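PDB 7C8Z: salicylate 5-hydroxylase, large oxygenase component from Ralstonia sp., which catalyses, as the oxygenase component of a multicomponent enzyme, the 5-hydroxylation of salicylate to gentisate, using a Rieske [2Fe-2S] cluster and a mononuclear iron. Local coordinates for residues A[46-50]-A[230-236]; A[72-76]-A[216-222]; A[410-416]-A[424-430]. All blocks are in the same frame, centred on the assembly; numbering follows the deposited sequence.

Interaction 1: A[46-50]-A[230-236]; sequences FWAYT and NWKLMQE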
loop_
_atom_site.group_PDB
_atom_site.type_symbol
_atom_site.label_atom_id
_atom_site.label_comp_id
_atom_site.label_asym_id
_atom_site.label_seq_id
_atom_site.Cartn_x
_atom_site.Cartn_y
_atom_site.Cartn_z
ATOM N N PHE A 46 26.237 -2.350 -9.920
ATOM C CA PHE A 46 24.808 -2.219 -9.656
ATOM C C PHE A 46 24.526 -2.038 -8.171
ATOM O O PHE A 46 23.594 -1.311 -7.805
ATOM C CB PHE A 46 24.058 -3.441 -10.191
ATOM C CG PHE A 46 23.858 -3.434 -11.683
ATOM C CD1 PHE A 46 24.462 -2.473 -12.479
ATOM C CD2 PHE A 46 23.066 -4.395 -12.288
ATOM C CE1 PHE A 46 24.278 -2.474 -13.851
ATOM C CE2 PHE A 46 22.881 -4.400 -13.655
ATOM C CZ PHE A 46 23.489 -3.437 -14.437
ATOM N N TRP A 47 25.328 -2.658 -7.300
ATOM C CA TRP A 47 25.063 -2.558 -5.870
ATOM C C TRP A 47 25.304 -1.159 -5.313
ATOM O O TRP A 47 24.958 -0.912 -4.152
ATOM C CB TRP A 47 25.882 -3.591 -5.086
ATOM C CG TRP A 47 27.337 -3.653 -5.417
ATOM C CD1 TRP A 47 27.947 -4.534 -6.258
ATOM C CD2 TRP A 47 28.375 -2.819 -4.886
ATOM N NE1 TRP A 47 29.300 -4.296 -6.295
ATOM C CE2 TRP A 47 29.589 -3.247 -5.461
ATOM C CE3 TRP A 47 28.396 -1.748 -3.985
ATOM C CZ2 TRP A 47 30.811 -2.643 -5.167
ATOM C CZ3 TRP A 47 29.607 -1.150 -3.696
ATOM C CH2 TRP A 47 30.800 -1.599 -4.284
ATOM N N ALA A 48 25.912 -0.252 -6.083
ATOM C CA ALA A 48 25.979 1.143 -5.662
ATOM C C ALA A 48 24.595 1.779 -5.563
ATOM O O ALA A 48 24.441 2.808 -4.892
ATOM C CB ALA A 48 26.853 1.947 -6.626
ATOM N N TYR A 49 23.586 1.189 -6.207
ATOM C CA TYR A 49 22.224 1.702 -6.176
ATOM C C TYR A 49 21.281 0.877 -5.314
ATOM O O TYR A 49 20.152 1.314 -5.073
ATOM C CB TYR A 49 21.643 1.777 -7.598
ATOM C CG TYR A 49 22.520 2.484 -8.611
ATOM C CD1 TYR A 49 22.467 3.863 -8.762
ATOM C CD2 TYR A 49 23.392 1.766 -9.428
ATOM C CE1 TYR A 49 23.262 4.511 -9.689
ATOM C CE2 TYR A 49 24.191 2.407 -10.359
ATOM C CZ TYR A 49 24.120 3.779 -10.484
ATOM O OH TYR A 49 24.911 4.419 -11.407
ATOM N N THR A 50 21.697 -0.307 -4.865
ATOM C CA THR A 50 20.794 -1.246 -4.219
ATOM C C THR A 50 21.113 -1.526 -2.754
ATOM O O THR A 50 20.370 -2.283 -2.118
ATOM C CB THR A 50 20.788 -2.575 -4.989
ATOM O OG1 THR A 50 22.091 -3.167 -4.925
ATOM C CG2 THR A 50 20.411 -2.350 -6.448
ATOM N N ASN A 230 16.978 4.982 -7.210
ATOM C CA ASN A 230 18.000 5.569 -6.353
ATOM C C ASN A 230 18.224 7.026 -6.726
ATOM O O ASN A 230 18.287 7.380 -7.907
ATOM C CB ASN A 230 19.312 4.794 -6.460
ATOM C CG ASN A 230 20.340 5.244 -5.434
ATOM O OD1 ASN A 230 21.130 6.151 -5.688
ATOM N ND2 ASN A 230 20.331 4.612 -4.267
ATOM N N TRP A 231 18.379 7.867 -5.702
ATOM C CA TRP A 231 18.424 9.310 -5.917
ATOM C C TRP A 231 19.558 9.713 -6.846
ATOM O O TRP A 231 19.417 10.674 -7.613
ATOM C CB TRP A 231 18.551 10.027 -4.576
ATOM C CG TRP A 231 19.862 9.784 -3.912
ATOM C CD1 TRP A 231 20.178 8.758 -3.069
ATOM C CD2 TRP A 231 21.044 10.575 -4.046
ATOM N NE1 TRP A 231 21.487 8.865 -2.666
ATOM C CE2 TRP A 231 22.042 9.972 -3.253
ATOM C CE3 TRP A 231 21.358 11.734 -4.762
ATOM C CZ2 TRP A 231 23.328 10.489 -3.154
ATOM C CZ3 TRP A 231 22.636 12.248 -4.661
ATOM C CH2 TRP A 231 23.607 11.626 -3.863
ATOM N N LYS A 232 20.688 8.999 -6.787
ATOM C CA LYS A 232 21.826 9.310 -7.649
ATOM C C LYS A 232 21.428 9.316 -9.120
ATOM O O LYS A 232 21.931 10.131 -9.906
ATOM C CB LYS A 232 22.954 8.310 -7.399
ATOM C CG LYS A 232 23.556 8.403 -6.008
ATOM C CD LYS A 232 24.887 7.675 -5.924
ATOM C CE LYS A 232 24.692 6.168 -5.969
ATOM N NZ LYS A 232 24.180 5.614 -4.683
ATOM N N LEU A 233 20.499 8.431 -9.502
ATOM C CA LEU A 233 20.072 8.352 -10.896
ATOM C C LEU A 233 19.519 9.679 -11.399
ATOM O O LEU A 233 19.589 9.961 -12.600
ATOM C CB LEU A 233 19.024 7.256 -11.061
ATOM C CG LEU A 233 19.568 5.835 -11.049
ATOM C CD1 LEU A 233 18.424 4.839 -11.149
ATOM C CD2 LEU A 233 20.557 5.644 -12.178
ATOM N N MET A 234 18.980 10.512 -10.507
ATOM C CA MET A 234 18.507 11.820 -10.943
ATOM C C MET A 234 19.677 12.739 -11.258
ATOM O O MET A 234 19.705 13.392 -12.309
ATOM C CB MET A 234 17.597 12.442 -9.883
ATOM C CG MET A 234 17.007 13.786 -10.293
ATOM S SD MET A 234 16.440 13.816 -12.005
ATOM C CE MET A 234 14.832 13.036 -11.879
ATOM N N GLN A 235 20.671 12.780 -10.366
ATOM C CA GLN A 235 21.874 13.558 -10.643
ATOM C C GLN A 235 22.512 13.118 -11.952
ATOM O O GLN A 235 22.748 13.938 -12.851
ATOM C CB GLN A 235 22.853 13.435 -9.475
ATOM C CG GLN A 235 22.450 14.270 -8.269
ATOM C CD GLN A 235 22.711 15.754 -8.479
ATOM O OE1 GLN A 235 23.418 16.146 -9.410
ATOM N NE2 GLN A 235 22.135 16.588 -7.616
ATOM N N GLU A 236 22.761 11.813 -12.088
ATOM C CA GLU A 236 23.231 11.259 -13.351
ATOM C C GLU A 236 22.418 11.790 -14.520
ATOM O O GLU A 236 22.977 12.239 -15.528
ATOM C CB GLU A 236 23.143 9.734 -13.321
ATOM C CG GLU A 236 24.091 9.049 -12.373
ATOM C CD GLU A 236 23.998 7.542 -12.477
ATOM O OE1 GLU A 236 23.515 7.042 -13.514
ATOM O OE2 GLU A 236 24.401 6.854 -11.519
#
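Lys232 and Tyr49 make the hydrogen bonds that tie the turn 46-50 to the start of helix 232-238. The ammonium of Lys232 donates from NZ to Ala48 O over 2.8 Å. Lysine suits the place because its chain can turn back on itself: bends about the CG-CD bond (chi3 -72°) and the CD-CE bond (chi4 -76°) bring NZ round to that carbonyl, while Glu58 pairs with the same nitrogen in a salt bridge. Tyr49 OH donates to Glu236 OE2 at 2.5 Å; this oxygen lies in the ring plane at the phenol edge, although the carboxylate itself is turned 68° from the ring. Tyr433, on helix 427-440, also hydrogen-bonds to Glu236 OE2, so two phenols meet at one carboxylate oxygen.

Asn230 does a different job. Its OD1 caps the chain entering the helix by accepting from Lys232 N at 3.1 Å, and its ND2 is bonded to His349 O. Its CB comes to the edge of the Tyr49 ring, 4.0 Å from Tyr49 CB, with the amide nearly perpendicular to the ring.

Packing completes the contact. Leu233 CD2 approaches Tyr49 CE1 obliquely at 3.8 Å, the leucine crossing the tyrosine almost perpendicularly, and Phe400 of helix 387-402 stacks on the same ring. Lys232 CG meanwhile rests over a face of its neighbour Trp231.

All the touching residues are buried. The chemistry is that of an anchoring site, which fastens an N-terminal turn to the catalytic domain through buried polar groups, the lysine nitrogen and one carboxylate oxygen, that each have several partners.

Interaction 2: A[72-76]-A[216-222]; sequences GLEAE and KLKILGY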
loop_
_atom_site.group_PDB
_atom_site.type_symbol
_atom_site.label_atom_id
_atom_site.label_comp_id
_atom_site.label_asym_id
_atom_site.label_seq_id
_atom_site.Cartn_x
_atom_site.Cartn_y
_atom_site.Cartn_z
ATOM N N GLY A 72 15.116 26.145 -0.330
ATOM C CA GLY A 72 13.999 26.800 -0.995
ATOM C C GLY A 72 14.386 28.115 -1.651
ATOM O O GLY A 72 15.538 28.336 -2.004
ATOM N N LEU A 73 13.369 28.954 -1.839
ATOM C CA LEU A 73 13.522 30.285 -2.400
ATOM C C LEU A 73 13.072 31.331 -1.389
ATOM O O LEU A 73 12.138 31.102 -0.612
ATOM C CB LEU A 73 12.708 30.434 -3.685
ATOM C CG LEU A 73 13.085 29.463 -4.803
ATOM C CD1 LEU A 73 12.378 29.844 -6.097
ATOM C CD2 LEU A 73 14.591 29.457 -4.980
ATOM N N GLU A 74 13.725 32.498 -1.426
ATOM C CA GLU A 74 13.348 33.575 -0.515
ATOM C C GLU A 74 11.912 34.025 -0.749
ATOM O O GLU A 74 11.210 34.382 0.204
ATOM C CB GLU A 74 14.304 34.756 -0.663
ATOM C CG GLU A 74 15.736 34.435 -0.293
ATOM C CD GLU A 74 16.503 35.649 0.203
ATOM O OE1 GLU A 74 15.897 36.498 0.892
ATOM O OE2 GLU A 74 17.714 35.749 -0.096
ATOM N N ALA A 75 11.461 34.012 -2.005
ATOM C CA ALA A 75 10.102 34.433 -2.325
ATOM C C ALA A 75 9.045 33.555 -1.670
ATOM O O ALA A 75 7.901 33.996 -1.522
ATOM C CB ALA A 75 9.897 34.444 -3.840
ATOM N N GLU A 76 9.388 32.324 -1.281
ATOM C CA GLU A 76 8.421 31.495 -0.572
ATOM C C GLU A 76 8.154 31.999 0.840
ATOM O O GLU A 76 7.158 31.597 1.448
ATOM C CB GLU A 76 8.893 30.039 -0.504
ATOM C CG GLU A 76 9.578 29.532 -1.758
ATOM C CD GLU A 76 9.758 28.027 -1.758
ATOM O OE1 GLU A 76 8.781 27.300 -2.013
ATOM O OE2 GLU A 76 10.880 27.568 -1.479
ATOM N N LYS A 216 14.100 39.888 -7.893
ATOM C CA LYS A 216 13.197 39.199 -6.985
ATOM C C LYS A 216 12.279 38.284 -7.784
ATOM O O LYS A 216 11.757 38.668 -8.834
ATOM C CB LYS A 216 12.383 40.193 -6.152
ATOM C CG LYS A 216 12.679 40.123 -4.646
ATOM C CD LYS A 216 11.800 39.081 -3.934
ATOM C CE LYS A 216 12.281 38.793 -2.505
ATOM N NZ LYS A 216 11.265 38.067 -1.680
ATOM N N LEU A 217 12.098 37.065 -7.292
ATOM C CA LEU A 217 11.363 36.036 -8.011
ATOM C C LEU A 217 9.908 36.004 -7.558
ATOM O O LEU A 217 9.579 36.404 -6.438
ATOM C CB LEU A 217 12.000 34.663 -7.792
ATOM C CG LEU A 217 13.525 34.654 -7.670
ATOM C CD1 LEU A 217 14.030 33.281 -7.263
ATOM C CD2 LEU A 217 14.170 35.095 -8.974
ATOM N N LYS A 218 9.034 35.559 -8.462
ATOM C CA LYS A 218 7.628 35.309 -8.156
ATOM C C LYS A 218 7.367 33.826 -8.381
ATOM O O LYS A 218 7.643 33.302 -9.465
ATOM C CB LYS A 218 6.694 36.174 -9.009
ATOM C CG LYS A 218 6.993 36.177 -10.500
ATOM C CD LYS A 218 6.120 37.185 -11.239
ATOM C CE LYS A 218 4.696 36.677 -11.397
ATOM N NZ LYS A 218 3.914 37.496 -12.367
ATOM N N ILE A 219 6.847 33.153 -7.356
ATOM C CA ILE A 219 6.596 31.716 -7.430
ATOM C C ILE A 219 5.409 31.439 -8.344
ATOM O O ILE A 219 4.298 31.930 -8.112
ATOM C CB ILE A 219 6.364 31.129 -6.033
ATOM C CG1 ILE A 219 7.522 31.501 -5.112
ATOM C CG2 ILE A 219 6.211 29.622 -6.110
ATOM C CD1 ILE A 219 8.862 31.034 -5.614
ATOM N N LEU A 220 5.632 30.614 -9.368
ATOM C CA LEU A 220 4.537 30.191 -10.229
ATOM C C LEU A 220 3.829 28.959 -9.680
ATOM O O LEU A 220 2.598 28.872 -9.760
ATOM C CB LEU A 220 5.046 29.908 -11.646
ATOM C CG LEU A 220 5.672 31.076 -12.417
ATOM C CD1 LEU A 220 6.064 30.647 -13.822
ATOM C CD2 LEU A 220 4.734 32.274 -12.458
ATOM N N GLY A 221 4.562 28.013 -9.108
ATOM C CA GLY A 221 3.883 26.899 -8.471
ATOM C C GLY A 221 4.773 25.693 -8.252
ATOM O O GLY A 221 5.978 25.713 -8.509
ATOM N N TYR A 222 4.141 24.634 -7.741
ATOM C CA TYR A 222 4.821 23.397 -7.385
ATOM C C TYR A 222 4.258 22.207 -8.145
ATOM O O TYR A 222 3.046 22.105 -8.360
ATOM C CB TYR A 222 4.713 23.106 -5.890
ATOM C CG TYR A 222 5.231 24.219 -5.034
ATOM C CD1 TYR A 222 6.582 24.331 -4.756
ATOM C CD2 TYR A 222 4.371 25.166 -4.511
ATOM C CE1 TYR A 222 7.057 25.355 -3.971
ATOM C CE2 TYR A 222 4.838 26.193 -3.729
ATOM C CZ TYR A 222 6.178 26.283 -3.462
ATOM O OH TYR A 222 6.636 27.306 -2.681
#
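Leu73 and Ala75 meet Leu217 and Ile219 through methyl groups, although both segments include ends of β-strands: the two backbones do not pair with each other. Leu73 CD1 sits 3.7 Å from Ile219 CD1 and 4.0 Å from Leu217 CD1, bridging two residues that project from the same side of strand 217-227. Ala75 follows on the short 3-10 turn 74-76. Its small side chain suits a turn packed on the strand, with CB 4.0 Å from Ile219 CD1. Ile219 reaches both partners because CG1 stands anti to its carbonyl carbon (chi1 -53°), carrying the terminal CD1 between them.

The turn is braced from within its own segment: Glu76 OE2 accepts from Leu73 N at 2.9 Å and forms a salt bridge with Lys84. At the outer margin, Lys216 NZ hangs 3.9 Å from Ala75 CA. Farther along strand 217-227, Leu220 and Gly221 both face His358 in a classic β-bulge, and the chain of another protein bonds to Leu220 and Tyr222.

The backbones of the two segments bond with other partners rather than with each other, Gly72 with Val185 and Lys218 with Gly360, for example. The Rieske and catalytic domains are joined here by hydrophobic packing, away from the metal sites.

Interaction 3: A[410-416]-A[424-430]; sequences IEMGGHE and VTETLIR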
loop_
_atom_site.group_PDB
_atom_site.type_symbol
_atom_site.label_atom_id
_atom_site.label_comp_id
_atom_site.label_asym_id
_atom_site.label_seq_id
_atom_site.Cartn_x
_atom_site.Cartn_y
_atom_site.Cartn_z
ATOM N N ILE A 410 29.907 3.448 -18.178
ATOM C CA ILE A 410 29.851 4.847 -18.568
ATOM C C ILE A 410 31.210 5.206 -19.146
ATOM O O ILE A 410 32.040 5.843 -18.489
ATOM C CB ILE A 410 29.473 5.744 -17.374
ATOM C CG1 ILE A 410 30.173 5.269 -16.099
ATOM C CG2 ILE A 410 27.974 5.725 -17.150
ATOM C CD1 ILE A 410 30.065 6.246 -14.949
ATOM N N GLU A 411 31.426 4.821 -20.400
ATOM C CA GLU A 411 32.712 4.981 -21.063
ATOM C C GLU A 411 32.621 5.911 -22.258
ATOM O O GLU A 411 33.588 6.033 -23.016
ATOM C CB GLU A 411 33.270 3.622 -21.491
ATOM C CG GLU A 411 33.812 2.796 -20.339
ATOM C CD GLU A 411 34.327 1.448 -20.785
ATOM O OE1 GLU A 411 34.498 1.256 -22.008
ATOM O OE2 GLU A 411 34.562 0.584 -19.915
ATOM N N MET A 412 31.485 6.572 -22.444
ATOM C CA MET A 412 31.330 7.462 -23.580
ATOM C C MET A 412 32.225 8.674 -23.381
ATOM O O MET A 412 32.230 9.284 -22.308
ATOM C CB MET A 412 29.873 7.888 -23.726
ATOM C CG MET A 412 29.615 8.677 -24.970
ATOM S SD MET A 412 30.341 7.792 -26.352
ATOM C CE MET A 412 29.137 8.142 -27.608
ATOM N N GLY A 413 32.986 9.018 -24.415
ATOM C CA GLY A 413 34.026 10.010 -24.277
ATOM C C GLY A 413 35.279 9.510 -23.597
ATOM O O GLY A 413 36.126 10.326 -23.214
ATOM N N GLY A 414 35.427 8.200 -23.427
ATOM C CA GLY A 414 36.625 7.664 -22.816
ATOM C C GLY A 414 36.521 7.467 -21.319
ATOM O O GLY A 414 35.433 7.254 -20.779
ATOM N N HIS A 415 37.667 7.529 -20.644
ATOM C CA HIS A 415 37.745 7.451 -19.194
ATOM C C HIS A 415 38.091 8.794 -18.572
ATOM O O HIS A 415 38.216 8.885 -17.345
ATOM C CB HIS A 415 38.783 6.400 -18.772
ATOM C CG HIS A 415 38.625 5.082 -19.462
ATOM N ND1 HIS A 415 38.119 3.968 -18.827
ATOM C CD2 HIS A 415 38.915 4.694 -20.727
ATOM C CE1 HIS A 415 38.098 2.953 -19.673
ATOM N NE2 HIS A 415 38.577 3.367 -20.832
ATOM N N GLU A 416 38.245 9.835 -19.387
ATOM C CA GLU A 416 38.661 11.141 -18.901
ATOM C C GLU A 416 37.551 11.808 -18.093
ATOM O O GLU A 416 36.359 11.629 -18.359
ATOM C CB GLU A 416 39.064 12.024 -20.086
ATOM C CG GLU A 416 39.464 13.457 -19.752
ATOM C CD GLU A 416 38.899 14.469 -20.743
ATOM O OE1 GLU A 416 37.663 14.676 -20.755
ATOM O OE2 GLU A 416 39.692 15.054 -21.513
ATOM N N VAL A 424 29.053 14.821 -26.211
ATOM C CA VAL A 424 29.120 13.392 -26.469
ATOM C C VAL A 424 30.073 12.746 -25.486
ATOM O O VAL A 424 31.129 12.233 -25.872
ATOM C CB VAL A 424 29.552 13.115 -27.923
ATOM C CG1 VAL A 424 29.151 11.714 -28.326
ATOM C CG2 VAL A 424 28.969 14.165 -28.872
ATOM N N THR A 425 29.696 12.740 -24.216
ATOM C CA THR A 425 30.582 12.189 -23.212
ATOM C C THR A 425 29.774 11.905 -21.961
ATOM O O THR A 425 28.770 12.567 -21.695
ATOM C CB THR A 425 31.751 13.136 -22.914
ATOM O OG1 THR A 425 32.451 12.674 -21.755
ATOM C CG2 THR A 425 31.251 14.559 -22.682
ATOM N N GLU A 426 30.218 10.907 -21.202
ATOM C CA GLU A 426 29.658 10.628 -19.888
ATOM C C GLU A 426 30.580 11.108 -18.772
ATOM O O GLU A 426 30.564 10.558 -17.666
ATOM C CB GLU A 426 29.352 9.136 -19.753
ATOM C CG GLU A 426 28.282 8.665 -20.722
ATOM C CD GLU A 426 27.947 7.198 -20.572
ATOM O OE1 GLU A 426 26.952 6.888 -19.884
ATOM O OE2 GLU A 426 28.671 6.355 -21.145
ATOM N N THR A 427 31.365 12.155 -19.043
ATOM C CA THR A 427 32.408 12.568 -18.112
ATOM C C THR A 427 31.834 13.132 -16.819
ATOM O O THR A 427 32.475 13.025 -15.768
ATOM C CB THR A 427 33.333 13.591 -18.777
ATOM O OG1 THR A 427 34.352 13.999 -17.855
ATOM C CG2 THR A 427 32.550 14.804 -19.236
ATOM N N LEU A 428 30.638 13.725 -16.862
ATOM C CA LEU A 428 30.056 14.257 -15.634
ATOM C C LEU A 428 29.689 13.138 -14.668
ATOM O O LEU A 428 29.878 13.269 -13.454
ATOM C CB LEU A 428 28.830 15.108 -15.955
ATOM C CG LEU A 428 29.028 16.304 -16.881
ATOM C CD1 LEU A 428 27.767 17.147 -16.951
ATOM C CD2 LEU A 428 30.194 17.132 -16.405
ATOM N N ILE A 429 29.202 12.015 -15.191
ATOM C CA ILE A 429 28.894 10.878 -14.334
ATOM C C ILE A 429 30.175 10.240 -13.812
ATOM O O ILE A 429 30.249 9.818 -12.650
ATOM C CB ILE A 429 28.016 9.871 -15.096
ATOM C CG1 ILE A 429 26.833 10.600 -15.737
ATOM C CG2 ILE A 429 27.532 8.771 -14.163
ATOM C CD1 ILE A 429 25.922 9.711 -16.550
ATOM N N ARG A 430 31.203 10.158 -14.658
ATOM C CA ARG A 430 32.480 9.611 -14.212
ATOM C C ARG A 430 33.082 10.468 -13.105
ATOM O O ARG A 430 33.632 9.943 -12.131
ATOM C CB ARG A 430 33.437 9.487 -15.399
ATOM C CG ARG A 430 33.096 8.310 -16.298
ATOM C CD ARG A 430 34.081 8.096 -17.441
ATOM N NE ARG A 430 34.408 9.309 -18.181
ATOM C CZ ARG A 430 33.920 9.589 -19.384
ATOM N NH1 ARG A 430 33.070 8.751 -19.965
ATOM N NH2 ARG A 430 34.272 10.706 -20.003
#
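Arg430 reaches into the loop 410-416 because CG is anti to its carbonyl carbon (chi1 -76°) and the chain then kinks about the CG-CD bond (chi3 -48°), laying the guanidinium among loop carbonyls. Ile410 O, Met412 O and Glu416 O all lie at its edge, near its plane. NH1 donates almost straight to Met412 O at 2.5 Å. Glu416 O is gripped side-on by NE at 3.0 Å and NH2 at 2.8 Å, and takes a third bond from Thr427 OG1, which also bonds to Gly418 N. The peptide carbon of Gly414 lies over one guanidinium face, while backbone atoms of Glu426 and Thr427 cover the other.

Met412 O is held from opposite faces of its carbonyl plane, by Arg430 NH1 and by Glu426 N at 2.8 Å. Glu426 returns the link: the anti lone pair of OE2 accepts from Met412 N at 3.1 Å, and OE1 forms a salt bridge with Arg113 of the second subunit, a residue of that subunit's cluster pocket. Gly413 occupies the third position of a type II β-turn, where its positive phi (77°) is natural for glycine.

Apolar ends fill in around this network. Ile410 CD1 packs on Ile429 CG2 at 3.7 Å, and Met412 CE on Val424 CG1 at 3.6 Å.

Arginine suits the site because its flat array of N-H groups can serve several carbonyls at once. One buried cation thus shapes the loop over the start of helix 427-440, while Glu426 ties that helix end to the neighbouring Rieske domain, consistent with the cross-subunit electron path of Rieske oxygenases.

Interactions 1 and 3 adjoin on the same side of the chain's centre, their own centres about 17 Å apart. They touch where Glu236 CG packs on Ile429 CG2 at 3.9 Å, and helix 427-440 serves both, since it also carries Tyr433. Both lie near the mononuclear iron held by His243, His248 and Asp389: the side chain of Glu236 is about 10 Å from the metal and that of Ile429 about 11 Å. Interaction 2 sits on the opposite side, with centres about 29 Å from interaction 1 and 35 Å from interaction 3. It joins domains within one chain, whereas interaction 3 borders the cluster domain of the second subunit.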